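Local coordinates for periplasmic binding protein (Sulfurospirillum deleyianum, PDB 4PAG) that probably serves as the periplasmic solute-binding component of an ABC transporter of the iron and vitamin B12 type, and here holds a histidine, at residues K300-Y305 and E316-Y321; V173-G178 and Q183-R188. One frame throughout, in Å; residues are numbered along the deposited sequence. Where two conformers were deposited one is given.

Contact 1. Residues K300-Y305 and E316-Y321. With HIS (histidine), chain E.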
ATOM      1  N   LYS A 300       2.866 -16.648   6.713  1.00 17.01           N
ATOM      2  CA  LYS A 300       2.660 -15.781   5.540  1.00 17.17           C
ATOM      3  C   LYS A 300       3.627 -14.594   5.524  1.00 15.96           C
ATOM      4  O   LYS A 300       4.186 -14.262   4.480  1.00 16.01           O
ATOM      5  CB  LYS A 300       1.223 -15.283   5.479  1.00 16.96           C
ATOM      6  CG  LYS A 300       0.243 -16.382   5.127  1.00 18.62           C
ATOM      7  CD  LYS A 300      -1.077 -15.835   4.612  1.00 20.45           C
ATOM      8  CE  LYS A 300      -1.863 -16.905   3.876  1.00 21.76           C
ATOM      9  NZ  LYS A 300      -1.258 -17.220   2.555  1.00 25.11           N
ATOM     10  N   VAL A 301       3.837 -13.971   6.678  1.00 16.20           N
ATOM     11  CA  VAL A 301       4.811 -12.882   6.776  1.00 16.14           C
ATOM     12  C   VAL A 301       6.189 -13.386   6.346  1.00 15.52           C
ATOM     13  O   VAL A 301       6.867 -12.749   5.537  1.00 15.40           O
ATOM     14  CB  VAL A 301       4.889 -12.274   8.202  1.00 15.83           C
ATOM     15  CG1 VAL A 301       5.905 -11.142   8.251  1.00 16.55           C
ATOM     16  CG2 VAL A 301       3.529 -11.758   8.656  1.00 16.65           C
ATOM     17  N   LYS A 302       6.594 -14.541   6.872  1.00 15.16           N
ATOM     18  CA  LYS A 302       7.922 -15.082   6.581  1.00 16.27           C
ATOM     19  C   LYS A 302       8.104 -15.365   5.098  1.00 15.28           C
ATOM     20  O   LYS A 302       9.115 -14.968   4.524  1.00 16.41           O
ATOM     21  CB  LYS A 302       8.219 -16.341   7.420  1.00 18.85           C
ATOM     22  CG  LYS A 302       8.675 -16.032   8.835  1.00 22.73           C
ATOM     23  CD  LYS A 302       8.727 -17.302   9.686  1.00 30.24           C
ATOM     24  CE  LYS A 302       9.386 -17.069  11.037  1.00 38.31           C
ATOM     25  NZ  LYS A 302      10.791 -17.562  11.098  1.00 48.22           N
ATOM     26  N   ALA A 303       7.121 -16.022   4.479  1.00 15.70           N
ATOM     27  CA  ALA A 303       7.188 -16.350   3.050  1.00 14.88           C
ATOM     28  C   ALA A 303       7.171 -15.092   2.181  1.00 15.11           C
ATOM     29  O   ALA A 303       7.916 -14.986   1.214  1.00 14.20           O
ATOM     30  CB  ALA A 303       6.040 -17.266   2.653  1.00 13.82           C
ATOM     31  N   PHE A 304       6.323 -14.141   2.540  1.00 15.46           N
ATOM     32  CA  PHE A 304       6.210 -12.898   1.787  1.00 15.18           C
ATOM     33  C   PHE A 304       7.526 -12.103   1.826  1.00 14.54           C
ATOM     34  O   PHE A 304       8.024 -11.648   0.786  1.00 14.41           O
ATOM     35  CB  PHE A 304       5.035 -12.079   2.316  1.00 14.38           C
ATOM     36  CG  PHE A 304       4.764 -10.830   1.535  1.00 13.82           C
ATOM     37  CD1 PHE A 304       5.400  -9.651   1.869  1.00 14.23           C
ATOM     38  CD2 PHE A 304       3.875 -10.834   0.468  1.00 14.60           C
ATOM     39  CE1 PHE A 304       5.162  -8.495   1.160  1.00 14.63           C
ATOM     40  CE2 PHE A 304       3.628  -9.676  -0.246  1.00 15.23           C
ATOM     41  CZ  PHE A 304       4.276  -8.507   0.104  1.00 15.75           C
ATOM     42  N   TYR A 305       8.106 -11.966   3.011  1.00 13.43           N
ATOM     43  CA  TYR A 305       9.343 -11.202   3.156  1.00 15.90           C
ATOM     44  C   TYR A 305      10.520 -11.887   2.462  1.00 15.10           C
ATOM     45  O   TYR A 305      11.395 -11.210   1.895  1.00 15.89           O
ATOM     46  CB  TYR A 305       9.646 -10.881   4.633  1.00 15.22           C
ATOM     47  CG  TYR A 305       9.015  -9.564   5.062  1.00 13.75           C
ATOM     48  CD1 TYR A 305       7.630  -9.433   5.150  1.00 13.66           C
ATOM     49  CD2 TYR A 305       9.795  -8.452   5.342  1.00 13.24           C
ATOM     50  CE1 TYR A 305       7.047  -8.233   5.513  1.00 13.81           C
ATOM     51  CE2 TYR A 305       9.218  -7.241   5.710  1.00 13.04           C
ATOM     52  CZ  TYR A 305       7.841  -7.132   5.786  1.00 13.42           C
ATOM     53  OH  TYR A 305       7.245  -5.934   6.154  1.00 12.56           O
ATOM     54  N   GLU A 316      12.141 -13.586  16.832  1.00 31.10           N
ATOM     55  CA  GLU A 316      12.349 -12.322  17.524  1.00 34.55           C
ATOM     56  C   GLU A 316      12.083 -11.126  16.596  1.00 30.93           C
ATOM     57  O   GLU A 316      11.523 -10.124  17.035  1.00 29.68           O
ATOM     58  CB  GLU A 316      13.757 -12.248  18.125  1.00 40.28           C
ATOM     59  CG  GLU A 316      13.982 -11.073  19.071  1.00 49.16           C
ATOM     60  CD  GLU A 316      13.003 -11.034  20.240  1.00 53.36           C
ATOM     61  OE1 GLU A 316      12.582 -12.109  20.725  1.00 59.49           O
ATOM     62  OE2 GLU A 316      12.654  -9.921  20.681  1.00 67.87           O
ATOM     63  N   ASP A 317      12.469 -11.236  15.323  1.00 29.42           N
ATOM     64  CA  ASP A 317      12.158 -10.197  14.328  1.00 27.73           C
ATOM     65  C   ASP A 317      10.662  -9.996  14.174  1.00 23.41           C
ATOM     66  O   ASP A 317      10.197  -8.866  14.032  1.00 24.98           O
ATOM     67  CB  ASP A 317      12.719 -10.551  12.942  1.00 30.50           C
ATOM     68  CG  ASP A 317      14.224 -10.509  12.884  1.00 32.73           C
ATOM     69  OD1 ASP A 317      14.833  -9.780  13.694  1.00 37.13           O
ATOM     70  OD2 ASP A 317      14.796 -11.208  12.016  1.00 31.38           O
ATOM     71  N   LEU A 318       9.915 -11.097  14.166  1.00 19.56           N
ATOM     72  CA  LEU A 318       8.466 -11.026  13.999  1.00 19.92           C
ATOM     73  C   LEU A 318       7.834 -10.272  15.157  1.00 24.93           C
ATOM     74  O   LEU A 318       6.907  -9.486  14.963  1.00 25.84           O
ATOM     75  CB  LEU A 318       7.858 -12.419  13.880  1.00 22.83           C
ATOM     76  CG  LEU A 318       8.138 -13.183  12.586  1.00 26.64           C
ATOM     77  CD1 LEU A 318       7.710 -14.635  12.745  1.00 29.12           C
ATOM     78  CD2 LEU A 318       7.430 -12.549  11.393  1.00 26.24           C
ATOM     79  N   LYS A 319       8.358 -10.508  16.356  1.00 26.66           N
ATOM     80  CA  LYS A 319       7.910  -9.807  17.546  1.00 29.58           C
ATOM     81  C   LYS A 319       8.293  -8.333  17.466  1.00 28.71           C
ATOM     82  O   LYS A 319       7.444  -7.462  17.620  1.00 32.95           O
ATOM     83  CB  LYS A 319       8.524 -10.440  18.799  1.00 32.63           C
ATOM     84  CG  LYS A 319       7.965  -9.892  20.103  1.00 38.86           C
ATOM     85  CD  LYS A 319       8.746 -10.406  21.304  1.00 44.27           C
ATOM     86  CE  LYS A 319       8.427  -9.598  22.555  1.00 49.48           C
ATOM     87  NZ  LYS A 319       7.014  -9.776  22.994  1.00 51.52           N
ATOM     88  N   THR A 320       9.572  -8.073  17.209  1.00 27.43           N
ATOM     89  CA  THR A 320      10.128  -6.720  17.196  1.00 29.99           C
ATOM     90  C   THR A 320       9.466  -5.800  16.180  1.00 28.01           C
ATOM     91  O   THR A 320       9.043  -4.703  16.518  1.00 27.74           O
ATOM     92  CB  THR A 320      11.642  -6.756  16.895  1.00 32.75           C
ATOM     93  OG1 THR A 320      12.312  -7.475  17.934  1.00 36.11           O
ATOM     94  CG2 THR A 320      12.226  -5.347  16.802  1.00 35.64           C
ATOM     95  N   TYR A 321       9.400  -6.236  14.930  1.00 25.91           N
ATOM     96  CA  TYR A 321       8.874  -5.383  13.871  1.00 25.34           C
ATOM     97  C   TYR A 321       7.358  -5.428  13.706  1.00 26.27           C
ATOM     98  O   TYR A 321       6.767  -4.439  13.273  1.00 29.28           O
ATOM     99  CB  TYR A 321       9.560  -5.718  12.547  1.00 24.52           C
ATOM    100  CG  TYR A 321      11.036  -5.409  12.588  1.00 25.48           C
ATOM    101  CD1 TYR A 321      11.481  -4.096  12.581  1.00 26.73           C
ATOM    102  CD2 TYR A 321      11.985  -6.422  12.652  1.00 27.08           C
ATOM    103  CE1 TYR A 321      12.829  -3.799  12.631  1.00 31.11           C
ATOM    104  CE2 TYR A 321      13.335  -6.136  12.701  1.00 29.85           C
ATOM    105  CZ  TYR A 321      13.752  -4.822  12.688  1.00 34.77           C
ATOM    106  OH  TYR A 321      15.092  -4.517  12.732  1.00 43.55           O
TER
HETATM  107  N   HIS E 403       5.441   0.139  16.523  0.50 28.91           N
HETATM  108  CA  HIS E 403       5.509   0.343  15.049  0.50 25.90           C
HETATM  109  C   HIS E 403       5.335   1.815  14.702  0.50 22.60           C
HETATM  110  O   HIS E 403       4.300   2.294  14.217  0.50 15.82           O
HETATM  111  CB  HIS E 403       4.468  -0.507  14.333  0.50 24.46           C
HETATM  112  CG  HIS E 403       4.433  -1.931  14.792  0.50 24.82           C
HETATM  113  ND1 HIS E 403       3.289  -2.699  14.762  0.50 21.02           N
HETATM  114  CD2 HIS E 403       5.406  -2.725  15.297  0.50 27.39           C
HETATM  115  CE1 HIS E 403       3.560  -3.908  15.219  0.50 24.88           C
HETATM  116  NE2 HIS E 403       4.838  -3.951  15.551  0.50 28.41           N
HETATM  117  OXT HIS E 403       6.268   2.570  14.925  0.50 24.38           O
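Leu318 of helix 315-322 reaches across to helix 297-309 and meets it at two residues, Val301 and Lys302. Its CB already points at the other helix; chi1 (-71°) sets CG anti to the carbonyl carbon, and from there chi2 (169°) turns the fork so that each methyl faces a different residue. CD2 lies against the valine: Leu318 CD2 is 3.8 Å from Val301 CG1 and 4.1 Å from Val301 CB, the two side chains running alongside each other, head to tail. CD1 is crossed almost at a right angle by the lysine chain. Here packing is tight, Leu318 CD1 standing 3.4 Å from Lys302 CE and 4.2 Å from Lys302 CD. Beyond this methylene the lysine carries its NZ to the carbonyl of Leu313, so aliphatic stem and charged tip have separate partners. The backbones stay well apart, 8.3 Å between Val301 CA and Leu318 CA.

One turn on, helix 315-322 reaches the histidine pocket: Tyr321 O comes within 3.0 Å of the ligand's CD2, while Lys263 gives the ligand a hydrogen bond. The contact joins helices 297-309 and 315-322, and the last turn of the second one borders the ligand. No hydrogen bond links the two segments, which suggests that the fit of methyls and methylenes, not polar bonding, holds them together.

Contact 2. Residues V173-G178 and Q183-R188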
ATOM      1  N   VAL A 173     -15.245  -2.399  11.846  1.00 15.09           N
ATOM      2  CA  VAL A 173     -13.898  -1.890  12.049  1.00 14.21           C
ATOM      3  C   VAL A 173     -13.837  -0.370  11.830  1.00 14.02           C
ATOM      4  O   VAL A 173     -14.455   0.173  10.904  1.00 13.68           O
ATOM      5  CB  VAL A 173     -12.859  -2.659  11.175  1.00 14.87           C
ATOM      6  CG1 VAL A 173     -13.211  -2.628   9.696  1.00 15.99           C
ATOM      7  CG2 VAL A 173     -11.449  -2.123  11.382  1.00 15.54           C
ATOM      8  N   TYR A 174     -13.098   0.302  12.711  1.00 12.91           N
ATOM      9  CA  TYR A 174     -12.803   1.715  12.600  1.00 12.42           C
ATOM     10  C   TYR A 174     -11.323   1.875  12.290  1.00 12.47           C
ATOM     11  O   TYR A 174     -10.471   1.339  12.992  1.00 13.45           O
ATOM     12  CB  TYR A 174     -13.150   2.451  13.899  1.00 12.20           C
ATOM     13  CG  TYR A 174     -12.784   3.916  13.872  1.00 12.66           C
ATOM     14  CD1 TYR A 174     -13.419   4.789  12.996  1.00 13.23           C
ATOM     15  CD2 TYR A 174     -11.787   4.427  14.696  1.00 13.44           C
ATOM     16  CE1 TYR A 174     -13.081   6.126  12.950  1.00 13.33           C
ATOM     17  CE2 TYR A 174     -11.439   5.772  14.658  1.00 13.44           C
ATOM     18  CZ  TYR A 174     -12.096   6.613  13.781  1.00 14.14           C
ATOM     19  OH  TYR A 174     -11.782   7.940  13.725  1.00 15.46           O
ATOM     20  N   TYR A 175     -11.025   2.606  11.222  1.00 12.61           N
ATOM     21  CA  TYR A 175      -9.650   2.895  10.834  1.00 11.92           C
ATOM     22  C   TYR A 175      -9.253   4.227  11.455  1.00 11.96           C
ATOM     23  O   TYR A 175      -9.722   5.280  11.031  1.00 13.02           O
ATOM     24  CB  TYR A 175      -9.552   2.944   9.308  1.00 12.62           C
ATOM     25  CG  TYR A 175      -8.173   3.187   8.731  1.00 13.52           C
ATOM     26  CD1 TYR A 175      -7.017   2.760   9.380  1.00 15.04           C
ATOM     27  CD2 TYR A 175      -8.035   3.831   7.508  1.00 15.13           C
ATOM     28  CE1 TYR A 175      -5.760   2.978   8.828  1.00 16.94           C
ATOM     29  CE2 TYR A 175      -6.792   4.054   6.950  1.00 16.25           C
ATOM     30  CZ  TYR A 175      -5.654   3.636   7.609  1.00 17.17           C
ATOM     31  OH  TYR A 175      -4.422   3.883   7.036  1.00 16.40           O
ATOM     32  N   ALA A 176      -8.417   4.174  12.488  1.00 12.27           N
ATOM     33  CA  ALA A 176      -8.089   5.369  13.260  1.00 12.40           C
ATOM     34  C   ALA A 176      -6.811   5.988  12.741  1.00 12.88           C
ATOM     35  O   ALA A 176      -5.737   5.419  12.878  1.00 13.56           O
ATOM     36  CB  ALA A 176      -7.953   5.034  14.735  1.00 11.87           C
ATOM     37  N   GLU A 177      -6.935   7.169  12.149  1.00 13.04           N
ATOM     38  CA  GLU A 177      -5.797   7.873  11.586  1.00 13.42           C
ATOM     39  C   GLU A 177      -5.518   9.138  12.378  1.00 14.80           C
ATOM     40  O   GLU A 177      -6.348   9.578  13.179  1.00 15.05           O
ATOM     41  CB  GLU A 177      -6.080   8.207  10.127  1.00 14.24           C
ATOM     42  CG  GLU A 177      -6.192   6.981   9.239  1.00 14.43           C
ATOM     43  CD  GLU A 177      -6.485   7.366   7.804  1.00 16.07           C
ATOM     44  OE1 GLU A 177      -7.612   7.870   7.570  1.00 16.62           O
ATOM     45  OE2 GLU A 177      -5.595   7.180   6.934  1.00 16.02           O
ATOM     46  N   GLY A 178      -4.329   9.698  12.168  1.00 16.03           N
ATOM     47  CA  GLY A 178      -3.893  10.896  12.858  1.00 15.94           C
ATOM     48  C   GLY A 178      -3.448  10.649  14.288  1.00 17.28           C
ATOM     49  O   GLY A 178      -3.617   9.563  14.844  1.00 16.20           O
ATOM     50  N   GLN A 183      -9.295  11.132  12.637  0.50 15.00           N
ATOM     51  CA  GLN A 183      -9.473  11.097  11.203  0.50 15.28           C
ATOM     52  C   GLN A 183      -9.650   9.652  10.809  0.50 15.30           C
ATOM     53  O   GLN A 183      -9.169   8.745  11.490  0.50 13.72           O
ATOM     54  CB  GLN A 183      -8.288  11.719  10.464  0.50 15.50           C
ATOM     55  CG  GLN A 183      -8.216  13.234  10.579  0.50 14.45           C
ATOM     56  CD  GLN A 183      -7.570  13.683  11.875  0.50 10.48           C
ATOM     57  OE1 GLN A 183      -6.463  13.264  12.210  0.50 13.54           O
ATOM     58  NE2 GLN A 183      -8.261  14.535  12.608  0.50 10.48           N
ATOM     59  N   THR A 184     -10.362   9.444   9.713  1.00 15.40           N
ATOM     60  CA  THR A 184     -10.622   8.102   9.217  1.00 14.90           C
ATOM     61  C   THR A 184     -10.788   8.147   7.711  1.00 13.87           C
ATOM     62  O   THR A 184     -10.581   9.195   7.080  1.00 13.82           O
ATOM     63  CB  THR A 184     -11.856   7.448   9.895  1.00 16.04           C
ATOM     64  OG1 THR A 184     -11.892   6.049   9.587  1.00 17.08           O
ATOM     65  CG2 THR A 184     -13.171   8.102   9.461  1.00 17.29           C
ATOM     66  N   GLU A 185     -11.109   6.998   7.138  1.00 13.08           N
ATOM     67  CA  GLU A 185     -11.406   6.922   5.721  1.00 14.87           C
ATOM     68  C   GLU A 185     -12.838   6.526   5.501  1.00 15.78           C
ATOM     69  O   GLU A 185     -13.456   5.868   6.341  1.00 15.90           O
ATOM     70  CB  GLU A 185     -10.501   5.908   5.042  1.00 14.81           C
ATOM     71  CG  GLU A 185      -9.039   6.307   5.088  1.00 15.56           C
ATOM     72  CD  GLU A 185      -8.796   7.641   4.416  1.00 16.15           C
ATOM     73  OE1 GLU A 185      -9.318   7.838   3.294  1.00 18.35           O
ATOM     74  OE2 GLU A 185      -8.083   8.483   5.000  1.00 18.15           O
ATOM     75  N   CYS A 186     -13.357   6.932   4.355  1.00 18.23           N
ATOM     76  CA  CYS A 186     -14.630   6.432   3.865  1.00 19.67           C
ATOM     77  C   CYS A 186     -14.511   4.927   3.638  1.00 16.77           C
ATOM     78  O   CYS A 186     -13.417   4.421   3.372  1.00 14.24           O
ATOM     79  CB  CYS A 186     -14.994   7.125   2.548  1.00 22.65           C
ATOM     80  SG  CYS A 186     -15.416   8.876   2.704  1.00 26.15           S
ATOM     81  N   ASP A 187     -15.634   4.219   3.741  1.00 15.42           N
ATOM     82  CA  ASP A 187     -15.665   2.796   3.445  1.00 16.31           C
ATOM     83  C   ASP A 187     -15.318   2.498   1.982  1.00 16.16           C
ATOM     84  O   ASP A 187     -14.904   1.393   1.669  1.00 16.23           O
ATOM     85  CB  ASP A 187     -17.014   2.173   3.816  1.00 18.41           C
ATOM     86  CG  ASP A 187     -18.123   2.530   2.847  1.00 20.95           C
ATOM     87  OD1 ASP A 187     -18.432   3.726   2.678  1.00 20.74           O
ATOM     88  OD2 ASP A 187     -18.695   1.597   2.244  1.00 28.42           O
ATOM     89  N   ARG A 188     -15.492   3.482   1.100  1.00 16.71           N
ATOM     90  CA  ARG A 188     -15.019   3.374  -0.282  1.00 17.90           C
ATOM     91  C   ARG A 188     -13.928   4.413  -0.520  1.00 18.04           C
ATOM     92  O   ARG A 188     -14.210   5.592  -0.751  1.00 18.32           O
ATOM     93  CB  ARG A 188     -16.186   3.542  -1.257  1.00 21.38           C
ATOM     94  CG  ARG A 188     -17.036   2.279  -1.401  1.00 23.99           C
ATOM     95  CD  ARG A 188     -18.507   2.611  -1.631  1.00 26.41           C
ATOM     96  NE  ARG A 188     -19.083   3.221  -0.433  1.00 32.32           N
ATOM     97  CZ  ARG A 188     -20.189   3.963  -0.391  1.00 31.15           C
ATOM     98  NH1 ARG A 188     -20.901   4.210  -1.496  1.00 31.59           N
ATOM     99  NH2 ARG A 188     -20.586   4.464   0.780  1.00 29.63           N
TER
HETATM  100  O   HOH W   1     -13.308   3.844   9.654  1.00 17.23           O
HETATM  101  O   HOH W   2      -6.477  12.489  14.842  1.00 17.17           O
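Tyr174 sends its ring obliquely against Thr184, with Tyr174 CE1 3.5 Å from Thr184 CB, and its hydroxyl hydrogen-bonds to the carbonyl of Gly181. At Tyr175 the backbone carbonyl receives the threonine hydroxyl in its own plane, on a lone pair, Thr184 OG1 to Tyr175 O being 2.7 Å. A water that accepts from Tyr175 N also donates to this hydroxyl. The Tyr175 ring, with CG anti to the backbone N (chi1 -178°), offers an edge to Glu185, CD2 lying 3.6 Å from Glu185 CG, and one face to Glu177 CG. After Ala176 strand 172-176 of the parallel sheet ends, and the chain doubles back in a hairpin-like turn. Its single antiparallel hydrogen-bonded pair is Glu177 with Gln183: Glu177 N donates to Gln183 O at 2.8 Å, and the return bond is weak. The extended Glu177 chain brings OE1 to 2.7 Å from Glu185 OE2, the carboxylates nearly perpendicular, where one acid probably holds a proton. Arg271 forms salt bridges with both. With an alanine in place of Glu177, Arg271 would probably keep only Glu185 of this pair, and the Tyr175 face would lose its CG neighbour. Gly178 follows with a positive phi (77°), which glycine adopts readily.

In the fold
Both contacts are largely buried, but they hold different elements and lie apart, with centres 26 Å and nearest atoms about 15 Å from each other. Contact 1 pairs two helices near the C-terminus, buries little surface and is wholly apolar between its segments, with a partly exposed lysine at its margin. Contact 2 lies where a strand of the parallel sheet gives way to a turn; it buries nearly three times as much surface and relies on backbone bonds, a hydroxyl, waters and paired acids. The bound histidine relates them unequally: segment 316-321 of contact 1 carries the pocket residue Tyr321, whereas in contact 2 the Tyr175 side chain stays about 11 Å from the ligand.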